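Long-range contacts in probable quinone reductase Qor (NADPH:quinone reductase) (Zeta-crystallin homolog protein) (Mycobacterium tuberculosis, PDB 4RVU), which binds NADPH and probably passes its electrons to quinones, as a zeta-crystallin-like quinone reductase: residues 129-134 and 281-286; 135-140 and 160-165; 149-154 and 171-176. All coordinates share one frame; numbering follows the deposited sequence.

Interaction 1 (129-134 and 281-286); sequences KGLTAH and EEFSWR. With NDP (NADPH dihydro-nicotinamide-adenine-dinucleotide phosphate), chain E.
His134 and Trp285 meet edge to face where segments 129-134 and 281-286, on helices 120-140 and 280-295, cross almost at a right angle. Both helices belong to the enoyl reductase-type fold of the quinone oxidoreductases, and the first of them runs past the nicotinamide end of NADPH. The His134 edge points into the six-membered ring of Trp285, with the two planes at 89°. His134 CE1 lies 3.7 Å from Trp285 CH2, over the indole face but toward the rim.

Arg286 meets the same imidazole in two ways. Its backbone comes over one ring face, with Arg286 CA 4.1 Å from the centroid of the His134 ring, a CH-pi contact. Its side chain then reaches round to the ring edge. Arg286 NH2 donates to His134 ND1 at 3.0 Å, close to the planes of both groups, although these planes are strongly inclined to each other. The extended run of Arg286 from CG to NE allows this reach. His134 has CG anti to its backbone N (chi1 -176°), which carries the imidazole out to the second helix. Its NE2 is bonded to Glu289, so both ring nitrogens are engaged and the ring's rotation is fixed.

The guanidinium is also held elsewhere. Arg286 NH1 forms a salt bridge with Glu282 OE2 one turn back, and NE bonds to Phe276 O.

Beside this polar group, Leu131 splits its two methyls between two partners. CD2 packs on Arg286 CB at 3.6 Å. CD1 approaches the Phe283 ring obliquely. On the cofactor side of helix 120-140, Thr132 OG1 is bonded to Leu128 O and lies 3.1 Å from C4N of the nicotinamide.

Interaction 2 (135-140 and 160-165); sequences YLLKSV and LILTQW. With NDP (NADPH dihydro-nicotinamide-adenine-dinucleotide phosphate), chain E.
One water is gripped from both segments at the rim of this contact. It accepts from Trp165 NE1 at 2.9 Å, lying in the indole plane at the ring edge, and takes a weak, long bond from Lys138 NZ. The lysine has a stronger partner in Glu289, with which it forms a salt bridge. Here segment 135-140, the end of helix 120-140, runs at 59° to segment 160-165. The latter lies on helix 157-168, the helix of the beta-alpha-beta unit that follows strand 148-151 in the Rossmann-type domain. The rings of Trp165 and His134 also meet, which ties this side of the contact to the neighbouring turn of helix 120-140.

Away from the rim the contact is mainly leucine on leucine. Leu162 sends its two methyls to different neighbours. Its CD2 sits 3.7 Å from Leu137 CG, while its CD1 meets Leu136 CD1 at 4.0 Å. Leu136 and Leu162 lie at about a right angle to each other, and Leu137 crosses Leu162 at a slant. Leu137 CD1 also reaches past Leu162 CD2 to Trp165 CB, 3.6 Å away, and approaches the start of the indole obliquely. Tyr221 of strand 217-222 touches both Leu137 and Leu162, so the leucine cluster continues into the central sheet.

Helix 120-140 ends in a wider pi-type turn, where Tyr135 O accepts from both Ser139 N and Val140 N. Tyr135 itself turns to the cofactor instead of to helix 157-168. Its CG stands between the backbone N and the carbonyl carbon (chi1 84°), which directs the phenol toward the nicotinamide. Its ring stacks with Phe276. Tyr135 OH donates to the carboxamide oxygen O7N of NADPH at 2.7 Å, near the plane of the phenol ring.

Interaction 3 (149-154 and 171-176); sequences VLVHAG and VRVITT. With NDP (NADPH dihydro-nicotinamide-adenine-dinucleotide phosphate), chain E.
Val149 packs beside Val171 and Val173, its CG2 3.8 Å from Val171 CG1 and slightly farther from CG2 of Val173. Val149 and Val173 pair where strands 148-151 and 172-176 run parallel, in a beta-alpha-beta unit of the Rossmann-type domain; Val171 lies just before the second strand. Val151 continues the same face, with CG2 against CG1 of Val173. Helix 157-168 packs onto this face through Thr163 and Ala166. Leu150 and Ile174 point to the other face, which helix 201-212 covers through Phe204 and Leu211.

The strands are joined by backbone hydrogen bonds. Val149 O accepts from Ile174 N at 2.9 Å, and Ile174 O accepts from Val151 N at 2.8 Å. The bond from Thr176 N to Val151 O is weak.

Beyond the strand the chain turns into the cofactor loop, and Thr176 holds it there. A chi1 of 56° tucks Thr176 OG1 back over its own main chain, facing the imidazole edge, 2.9 Å from His152 ND1 in a hydrogen bond. His152 NE2 is bonded to Ser232, so the ring is held at both nitrogens. Gly154, the first glycine of a probable GxGxxG motif, donates from N to Thr176 O at 2.9 Å. Between His152 and Gly154 in the chain, Ala153 puts its CB 3.5 Å from O4B of the adenosine ribose of NADPH.

In the fold
Interactions 1 and 2 share helix 120-140 and touch directly: Arg286 NH2 bonds to Ser139 OG, and Ala133 packs on Ile161. Interaction 3 touches interaction 2 through helix 157-168, where Thr163 meets Val173 and Thr175, but its centre is about 20 Å from that of interaction 1. All three are largely buried; Trp285 in interaction 1 is exposed, and Lys138 marks the edge of interaction 2. Their chemistry differs. Interaction 1 is polar and aromatic, interaction 2 mostly aliphatic, and interaction 3 chiefly backbone bonding within a sheet. Each reaches NADPH: the first near the nicotinamide and the diphosphate, the second at the carboxamide, the third near the adenosine. The second subunit touches only interactions 1 and 2.

Interaction 1 (129-134 and 281-286)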
# COMPACT_ATOMS: atom_id res chain seq x y z
N LYS A 129 5.48 -17.28 13.28
CA LYS A 129 6.15 -16.00 13.27
C LYS A 129 7.22 -15.91 12.17
O LYS A 129 7.43 -14.84 11.58
CB LYS A 129 6.73 -15.72 14.65
CG LYS A 129 5.67 -15.58 15.75
CD LYS A 129 6.37 -15.63 17.11
CE LYS A 129 5.54 -16.31 18.20
NZ LYS A 129 4.96 -17.65 17.86
N GLY A 130 7.88 -17.03 11.89
CA GLY A 130 8.87 -17.09 10.83
C GLY A 130 8.30 -16.98 9.43
O GLY A 130 8.89 -16.33 8.55
N LEU A 131 7.15 -17.62 9.21
CA LEU A 131 6.42 -17.49 7.93
C LEU A 131 6.00 -16.04 7.77
O LEU A 131 6.00 -15.49 6.66
CB LEU A 131 5.19 -18.41 7.88
CG LEU A 131 5.40 -19.92 7.83
CD1 LEU A 131 4.07 -20.66 8.04
CD2 LEU A 131 6.02 -20.33 6.50
N THR A 132 5.65 -15.40 8.88
CA THR A 132 5.25 -13.99 8.84
C THR A 132 6.44 -13.10 8.49
O THR A 132 6.34 -12.25 7.62
CB THR A 132 4.62 -13.56 10.16
OG1 THR A 132 3.45 -14.36 10.39
CG2 THR A 132 4.23 -12.09 10.11
N ALA A 133 7.58 -13.30 9.16
CA ALA A 133 8.78 -12.55 8.80
C ALA A 133 9.14 -12.77 7.33
O ALA A 133 9.51 -11.83 6.63
CB ALA A 133 9.95 -12.91 9.72
N HIS A 134 9.01 -14.01 6.86
CA HIS A 134 9.33 -14.30 5.46
C HIS A 134 8.47 -13.47 4.52
O HIS A 134 9.00 -12.80 3.63
CB HIS A 134 9.13 -15.79 5.14
CG HIS A 134 9.54 -16.15 3.74
ND1 HIS A 134 8.70 -16.02 2.66
CD2 HIS A 134 10.72 -16.61 3.25
CE1 HIS A 134 9.33 -16.41 1.57
NE2 HIS A 134 10.56 -16.76 1.90
N GLU A 281 1.70 -25.21 -2.07
CA GLU A 281 2.93 -24.88 -2.77
C GLU A 281 3.56 -23.61 -2.21
O GLU A 281 4.78 -23.53 -2.04
CB GLU A 281 2.63 -24.71 -4.27
CG GLU A 281 2.22 -26.01 -5.01
CD GLU A 281 0.84 -26.56 -4.63
OE1 GLU A 281 -0.06 -25.79 -4.22
OE2 GLU A 281 0.64 -27.79 -4.77
N GLU A 282 2.72 -22.63 -1.91
CA GLU A 282 3.22 -21.35 -1.39
C GLU A 282 3.69 -21.54 0.04
O GLU A 282 4.75 -21.03 0.42
CB GLU A 282 2.15 -20.25 -1.45
CG GLU A 282 2.65 -18.88 -0.93
CD GLU A 282 1.62 -17.78 -1.04
OE1 GLU A 282 0.41 -18.07 -0.98
OE2 GLU A 282 2.03 -16.60 -1.20
N PHE A 283 2.90 -22.26 0.82
CA PHE A 283 3.26 -22.55 2.20
C PHE A 283 4.60 -23.30 2.27
O PHE A 283 5.47 -22.98 3.08
CB PHE A 283 2.16 -23.36 2.89
CG PHE A 283 2.61 -24.00 4.17
CD1 PHE A 283 2.53 -23.31 5.37
CD2 PHE A 283 3.13 -25.29 4.18
CE1 PHE A 283 2.97 -23.88 6.55
CE2 PHE A 283 3.58 -25.87 5.36
CZ PHE A 283 3.50 -25.16 6.55
N SER A 284 4.75 -24.30 1.41
CA SER A 284 5.96 -25.13 1.44
C SER A 284 7.19 -24.34 1.06
O SER A 284 8.27 -24.59 1.59
CB SER A 284 5.81 -26.35 0.52
OG SER A 284 4.94 -27.31 1.10
N TRP A 285 7.03 -23.39 0.15
CA TRP A 285 8.13 -22.53 -0.27
C TRP A 285 8.63 -21.67 0.88
O TRP A 285 9.83 -21.64 1.16
CB TRP A 285 7.69 -21.67 -1.46
CG TRP A 285 8.59 -20.50 -1.72
CD1 TRP A 285 9.93 -20.54 -2.00
CD2 TRP A 285 8.22 -19.11 -1.75
NE1 TRP A 285 10.41 -19.27 -2.18
CE2 TRP A 285 9.38 -18.37 -2.04
CE3 TRP A 285 7.01 -18.43 -1.55
CZ2 TRP A 285 9.37 -16.97 -2.13
CZ3 TRP A 285 7.00 -17.05 -1.65
CH2 TRP A 285 8.17 -16.33 -1.94
N ARG A 286 7.71 -20.99 1.55
CA ARG A 286 8.07 -20.16 2.70
C ARG A 286 8.65 -20.97 3.86
O ARG A 286 9.62 -20.56 4.50
CB ARG A 286 6.86 -19.34 3.18
CG ARG A 286 6.23 -18.46 2.09
CD ARG A 286 5.36 -17.36 2.68
NE ARG A 286 4.59 -16.67 1.63
CZ ARG A 286 5.03 -15.63 0.93
NH1 ARG A 286 4.25 -15.08 0.01
NH2 ARG A 286 6.23 -15.13 1.16
PA NDP E . 5.34 -10.22 20.43
O1A NDP E . 6.17 -11.36 20.94
O2A NDP E . 5.96 -9.20 19.51
O5B NDP E . 4.68 -9.45 21.68
C5B NDP E . 4.08 -8.17 21.50
C4B NDP E . 5.14 -7.12 21.80
O4B NDP E . 4.71 -5.82 21.37
C3B NDP E . 5.39 -6.99 23.29
O3B NDP E . 6.40 -7.90 23.73
C2B NDP E . 5.83 -5.55 23.45
O2B NDP E . 7.24 -5.44 23.46
C1B NDP E . 5.26 -4.83 22.23
N9A NDP E . 4.20 -3.91 22.72
C8A NDP E . 4.19 -2.57 22.58
N7A NDP E . 3.10 -2.03 23.16
C5A NDP E . 2.38 -3.03 23.69
C6A NDP E . 1.11 -3.16 24.44
N6A NDP E . 0.38 -2.07 24.74
N1A NDP E . 0.72 -4.39 24.81
C2A NDP E . 1.44 -5.49 24.51
N3A NDP E . 2.60 -5.45 23.83
C4A NDP E . 3.11 -4.27 23.40
O3 NDP E . 4.04 -10.83 19.72
PN NDP E . 4.14 -11.76 18.41
O1N NDP E . 5.59 -11.89 18.02
O2N NDP E . 3.30 -12.98 18.65
O5D NDP E . 3.41 -10.87 17.30
C5D NDP E . 3.90 -9.57 16.97
C4D NDP E . 2.78 -8.74 16.35
O4D NDP E . 2.55 -9.17 15.01
C3D NDP E . 1.48 -8.93 17.09
O3D NDP E . 0.80 -7.68 17.13
C2D NDP E . 0.69 -9.90 16.23
O2D NDP E . -0.71 -9.64 16.35
C1D NDP E . 1.20 -9.60 14.84
N1N NDP E . 1.19 -10.74 13.92
C2N NDP E . 0.65 -10.58 12.72
C3N NDP E . 0.61 -11.61 11.78
C7N NDP E . -0.03 -11.36 10.45
O7N NDP E . -0.00 -12.24 9.61
N7N NDP E . -0.60 -10.18 10.22
C4N NDP E . 1.20 -12.96 12.09
C5N NDP E . 1.78 -13.00 13.43
C6N NDP E . 1.75 -11.90 14.28
P2B NDP E . 7.96 -4.09 23.94
O1X NDP E . 6.84 -3.09 24.05
O2X NDP E . 8.59 -4.45 25.26
O3X NDP E . 8.96 -3.79 22.87

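Interaction 2 (135-140 and 160-165)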
# COMPACT_ATOMS: atom_id res chain seq x y z
N TYR A 135 7.15 -13.52 4.68
CA TYR A 135 6.30 -12.82 3.73
C TYR A 135 6.49 -11.30 3.84
O TYR A 135 6.41 -10.57 2.85
CB TYR A 135 4.82 -13.28 3.79
CG TYR A 135 3.90 -12.65 4.84
CD1 TYR A 135 3.54 -11.30 4.77
CD2 TYR A 135 3.34 -13.43 5.85
CE1 TYR A 135 2.70 -10.74 5.70
CE2 TYR A 135 2.48 -12.87 6.79
CZ TYR A 135 2.16 -11.52 6.70
OH TYR A 135 1.31 -10.94 7.62
N LEU A 136 6.77 -10.84 5.06
CA LEU A 136 6.99 -9.40 5.27
C LEU A 136 8.25 -8.93 4.53
O LEU A 136 8.23 -7.85 3.91
CB LEU A 136 7.08 -9.08 6.76
CG LEU A 136 5.77 -9.04 7.56
CD1 LEU A 136 6.03 -8.89 9.07
CD2 LEU A 136 4.83 -7.94 7.05
N LEU A 137 9.31 -9.72 4.58
CA LEU A 137 10.62 -9.35 4.00
C LEU A 137 10.79 -9.73 2.54
O LEU A 137 11.64 -9.18 1.86
CB LEU A 137 11.75 -10.01 4.79
CG LEU A 137 11.94 -9.52 6.22
CD1 LEU A 137 12.90 -10.43 6.94
CD2 LEU A 137 12.47 -8.10 6.21
N LYS A 138 10.00 -10.69 2.07
CA LYS A 138 10.19 -11.20 0.71
C LYS A 138 9.06 -10.83 -0.24
O LYS A 138 9.25 -10.82 -1.46
CB LYS A 138 10.36 -12.73 0.72
CG LYS A 138 11.63 -13.22 1.41
CD LYS A 138 12.85 -13.04 0.50
CE LYS A 138 14.14 -13.52 1.18
NZ LYS A 138 14.11 -14.94 1.51
N SER A 139 7.88 -10.51 0.31
CA SER A 139 6.67 -10.32 -0.50
C SER A 139 5.99 -8.97 -0.30
O SER A 139 5.67 -8.28 -1.28
CB SER A 139 5.67 -11.45 -0.23
OG SER A 139 6.23 -12.71 -0.56
N VAL A 140 5.73 -8.61 0.95
CA VAL A 140 5.08 -7.32 1.22
C VAL A 140 5.97 -6.14 0.83
O VAL A 140 5.55 -5.25 0.07
CB VAL A 140 4.61 -7.22 2.69
CG1 VAL A 140 4.20 -5.79 3.02
CG2 VAL A 140 3.45 -8.19 2.94
N LEU A 160 12.31 -10.31 16.59
CA LEU A 160 13.66 -10.87 16.58
C LEU A 160 13.93 -11.61 15.27
O LEU A 160 15.05 -11.59 14.77
CB LEU A 160 13.87 -11.80 17.79
CG LEU A 160 13.97 -11.13 19.16
CD1 LEU A 160 13.89 -12.21 20.24
CD2 LEU A 160 15.28 -10.36 19.28
N ILE A 161 12.92 -12.26 14.71
CA ILE A 161 13.11 -12.98 13.46
C ILE A 161 13.30 -11.99 12.30
O ILE A 161 14.19 -12.18 11.46
CB ILE A 161 11.96 -13.98 13.15
CG1 ILE A 161 11.89 -15.05 14.25
CG2 ILE A 161 12.20 -14.68 11.82
CD1 ILE A 161 10.69 -16.01 14.12
N LEU A 162 12.47 -10.95 12.27
CA LEU A 162 12.61 -9.90 11.25
C LEU A 162 14.01 -9.30 11.30
O LEU A 162 14.65 -9.10 10.25
CB LEU A 162 11.57 -8.79 11.45
CG LEU A 162 10.16 -9.09 10.94
CD1 LEU A 162 9.17 -8.06 11.45
CD2 LEU A 162 10.15 -9.13 9.41
N THR A 163 14.49 -9.02 12.50
CA THR A 163 15.76 -8.32 12.69
C THR A 163 16.92 -9.18 12.19
O THR A 163 17.73 -8.72 11.38
CB THR A 163 15.95 -7.93 14.15
OG1 THR A 163 14.90 -7.02 14.50
CG2 THR A 163 17.30 -7.25 14.37
N GLN A 164 16.96 -10.43 12.63
CA GLN A 164 18.01 -11.34 12.19
C GLN A 164 18.00 -11.55 10.70
O GLN A 164 19.05 -11.50 10.05
CB GLN A 164 17.87 -12.69 12.89
CG GLN A 164 18.05 -12.64 14.39
CD GLN A 164 17.87 -14.01 14.99
OE1 GLN A 164 18.77 -14.85 14.94
NE2 GLN A 164 16.68 -14.26 15.54
N TRP A 165 16.81 -11.80 10.15
CA TRP A 165 16.69 -12.19 8.76
C TRP A 165 17.04 -11.01 7.85
O TRP A 165 17.80 -11.16 6.90
CB TRP A 165 15.28 -12.69 8.46
CG TRP A 165 15.23 -13.70 7.35
CD1 TRP A 165 16.16 -13.90 6.37
CD2 TRP A 165 14.21 -14.69 7.14
NE1 TRP A 165 15.77 -14.94 5.55
CE2 TRP A 165 14.58 -15.44 6.01
CE3 TRP A 165 13.01 -14.99 7.80
CZ2 TRP A 165 13.80 -16.49 5.52
CZ3 TRP A 165 12.24 -16.04 7.31
CH2 TRP A 165 12.63 -16.78 6.19
PA NDP E . 5.34 -10.22 20.43
O1A NDP E . 6.17 -11.36 20.94
O2A NDP E . 5.96 -9.20 19.51
O5B NDP E . 4.68 -9.45 21.68
C5B NDP E . 4.08 -8.17 21.50
C4B NDP E . 5.14 -7.12 21.80
O4B NDP E . 4.71 -5.82 21.37
C3B NDP E . 5.39 -6.99 23.29
O3B NDP E . 6.40 -7.90 23.73
C2B NDP E . 5.83 -5.55 23.45
O2B NDP E . 7.24 -5.44 23.46
C1B NDP E . 5.26 -4.83 22.23
N9A NDP E . 4.20 -3.91 22.72
C8A NDP E . 4.19 -2.57 22.58
N7A NDP E . 3.10 -2.03 23.16
C5A NDP E . 2.38 -3.03 23.69
C6A NDP E . 1.11 -3.16 24.44
N6A NDP E . 0.38 -2.07 24.74
N1A NDP E . 0.72 -4.39 24.81
C2A NDP E . 1.44 -5.49 24.51
N3A NDP E . 2.60 -5.45 23.83
C4A NDP E . 3.11 -4.27 23.40
O3 NDP E . 4.04 -10.83 19.72
PN NDP E . 4.14 -11.76 18.41
O1N NDP E . 5.59 -11.89 18.02
O2N NDP E . 3.30 -12.98 18.65
O5D NDP E . 3.41 -10.87 17.30
C5D NDP E . 3.90 -9.57 16.97
C4D NDP E . 2.78 -8.74 16.35
O4D NDP E . 2.55 -9.17 15.01
C3D NDP E . 1.48 -8.93 17.09
O3D NDP E . 0.80 -7.68 17.13
C2D NDP E . 0.69 -9.90 16.23
O2D NDP E . -0.71 -9.64 16.35
C1D NDP E . 1.20 -9.60 14.84
N1N NDP E . 1.19 -10.74 13.92
C2N NDP E . 0.65 -10.58 12.72
C3N NDP E . 0.61 -11.61 11.78
C7N NDP E . -0.03 -11.36 10.45
O7N NDP E . -0.00 -12.24 9.61
N7N NDP E . -0.60 -10.18 10.22
C4N NDP E . 1.20 -12.96 12.09
C5N NDP E . 1.78 -13.00 13.43
C6N NDP E . 1.75 -11.90 14.28
P2B NDP E . 7.96 -4.09 23.94
O1X NDP E . 6.84 -3.09 24.05
O2X NDP E . 8.59 -4.45 25.26
O3X NDP E . 8.96 -3.79 22.87
O HOH W 1 16.85 -16.04 3.13

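Interaction 3 (149-154 and 171-176)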
# COMPACT_ATOMS: atom_id res chain seq x y z
N VAL A 149 15.32 -0.46 7.49
CA VAL A 149 13.92 -0.64 7.87
C VAL A 149 13.74 -0.39 9.35
O VAL A 149 14.68 -0.53 10.13
CB VAL A 149 13.38 -2.05 7.49
CG1 VAL A 149 13.49 -2.28 5.99
CG2 VAL A 149 14.14 -3.14 8.26
N LEU A 150 12.52 -0.02 9.74
CA LEU A 150 12.16 0.11 11.15
C LEU A 150 11.27 -1.07 11.55
O LEU A 150 10.29 -1.39 10.87
CB LEU A 150 11.41 1.44 11.38
CG LEU A 150 10.72 1.67 12.72
CD1 LEU A 150 11.74 1.66 13.85
CD2 LEU A 150 9.96 2.98 12.70
N VAL A 151 11.64 -1.72 12.65
CA VAL A 151 10.87 -2.85 13.18
C VAL A 151 10.50 -2.56 14.63
O VAL A 151 11.37 -2.56 15.51
CB VAL A 151 11.71 -4.14 13.14
CG1 VAL A 151 10.95 -5.30 13.79
CG2 VAL A 151 12.08 -4.50 11.71
N HIS A 152 9.22 -2.31 14.88
CA HIS A 152 8.76 -2.09 16.25
C HIS A 152 8.76 -3.40 17.04
O HIS A 152 8.72 -4.48 16.45
CB HIS A 152 7.37 -1.46 16.24
CG HIS A 152 7.35 -0.05 15.74
ND1 HIS A 152 8.03 0.98 16.37
CD2 HIS A 152 6.72 0.51 14.67
CE1 HIS A 152 7.82 2.11 15.71
NE2 HIS A 152 7.04 1.85 14.68
N ALA A 153 8.82 -3.29 18.37
CA ALA A 153 8.88 -4.46 19.26
C ALA A 153 9.97 -5.43 18.83
O ALA A 153 9.72 -6.62 18.60
CB ALA A 153 7.51 -5.16 19.32
N GLY A 154 11.20 -4.91 18.75
CA GLY A 154 12.33 -5.65 18.24
C GLY A 154 12.68 -6.92 19.01
O GLY A 154 13.35 -7.80 18.46
N VAL A 171 20.37 -5.69 5.26
CA VAL A 171 19.50 -4.57 5.61
C VAL A 171 19.85 -4.02 6.98
O VAL A 171 20.06 -4.77 7.93
CB VAL A 171 18.03 -5.02 5.60
CG1 VAL A 171 17.09 -3.88 5.97
CG2 VAL A 171 17.66 -5.60 4.25
N ARG A 172 19.94 -2.69 7.09
CA ARG A 172 20.14 -2.04 8.37
C ARG A 172 18.81 -1.96 9.12
O ARG A 172 17.81 -1.53 8.56
CB ARG A 172 20.69 -0.63 8.16
CG ARG A 172 20.98 0.12 9.43
CD ARG A 172 21.55 1.49 9.09
NE ARG A 172 22.02 2.22 10.26
CZ ARG A 172 21.74 3.50 10.49
NH1 ARG A 172 20.98 4.17 9.63
NH2 ARG A 172 22.20 4.11 11.57
N VAL A 173 18.79 -2.40 10.37
CA VAL A 173 17.53 -2.45 11.10
C VAL A 173 17.54 -1.54 12.31
O VAL A 173 18.46 -1.58 13.13
CB VAL A 173 17.20 -3.89 11.57
CG1 VAL A 173 15.94 -3.89 12.44
CG2 VAL A 173 17.04 -4.81 10.37
N ILE A 174 16.52 -0.70 12.42
CA ILE A 174 16.30 0.12 13.61
C ILE A 174 15.08 -0.45 14.31
O ILE A 174 14.07 -0.72 13.67
CB ILE A 174 16.04 1.59 13.23
CG1 ILE A 174 17.19 2.13 12.37
CG2 ILE A 174 15.83 2.44 14.48
CD1 ILE A 174 16.83 3.45 11.65
N THR A 175 15.17 -0.65 15.63
CA THR A 175 14.06 -1.22 16.39
C THR A 175 13.58 -0.32 17.51
O THR A 175 14.26 0.65 17.87
CB THR A 175 14.43 -2.59 17.00
OG1 THR A 175 15.49 -2.40 17.95
CG2 THR A 175 14.88 -3.55 15.92
N THR A 176 12.41 -0.64 18.05
CA THR A 176 11.94 -0.07 19.31
C THR A 176 11.70 -1.19 20.33
O THR A 176 11.19 -2.26 19.97
CB THR A 176 10.65 0.74 19.16
OG1 THR A 176 9.64 -0.07 18.55
CG2 THR A 176 10.89 1.99 18.29
PA NDP E . 5.34 -10.22 20.43
O1A NDP E . 6.17 -11.36 20.94
O2A NDP E . 5.96 -9.20 19.51
O5B NDP E . 4.68 -9.45 21.68
C5B NDP E . 4.08 -8.17 21.50
C4B NDP E . 5.14 -7.12 21.80
O4B NDP E . 4.71 -5.82 21.37
C3B NDP E . 5.39 -6.99 23.29
O3B NDP E . 6.40 -7.90 23.73
C2B NDP E . 5.83 -5.55 23.45
O2B NDP E . 7.24 -5.44 23.46
C1B NDP E . 5.26 -4.83 22.23
N9A NDP E . 4.20 -3.91 22.72
C8A NDP E . 4.19 -2.57 22.58
N7A NDP E . 3.10 -2.03 23.16
C5A NDP E . 2.38 -3.03 23.69
C6A NDP E . 1.11 -3.16 24.44
N6A NDP E . 0.38 -2.07 24.74
N1A NDP E . 0.72 -4.39 24.81
C2A NDP E . 1.44 -5.49 24.51
N3A NDP E . 2.60 -5.45 23.83
C4A NDP E . 3.11 -4.27 23.40
O3 NDP E . 4.04 -10.83 19.72
PN NDP E . 4.14 -11.76 18.41
O1N NDP E . 5.59 -11.89 18.02
O2N NDP E . 3.30 -12.98 18.65
O5D NDP E . 3.41 -10.87 17.30
C5D NDP E . 3.90 -9.57 16.97
C4D NDP E . 2.78 -8.74 16.35
O4D NDP E . 2.55 -9.17 15.01
C3D NDP E . 1.48 -8.93 17.09
O3D NDP E . 0.80 -7.68 17.13
C2D NDP E . 0.69 -9.90 16.23
O2D NDP E . -0.71 -9.64 16.35
C1D NDP E . 1.20 -9.60 14.84
N1N NDP E . 1.19 -10.74 13.92
C2N NDP E . 0.65 -10.58 12.72
C3N NDP E . 0.61 -11.61 11.78
C7N NDP E . -0.03 -11.36 10.45
O7N NDP E . -0.00 -12.24 9.61
N7N NDP E . -0.60 -10.18 10.22
C4N NDP E . 1.20 -12.96 12.09
C5N NDP E . 1.78 -13.00 13.43
C6N NDP E . 1.75 -11.90 14.28
P2B NDP E . 7.96 -4.09 23.94
O1X NDP E . 6.84 -3.09 24.05
O2X NDP E . 8.59 -4.45 25.26
O3X NDP E . 8.96 -3.79 22.87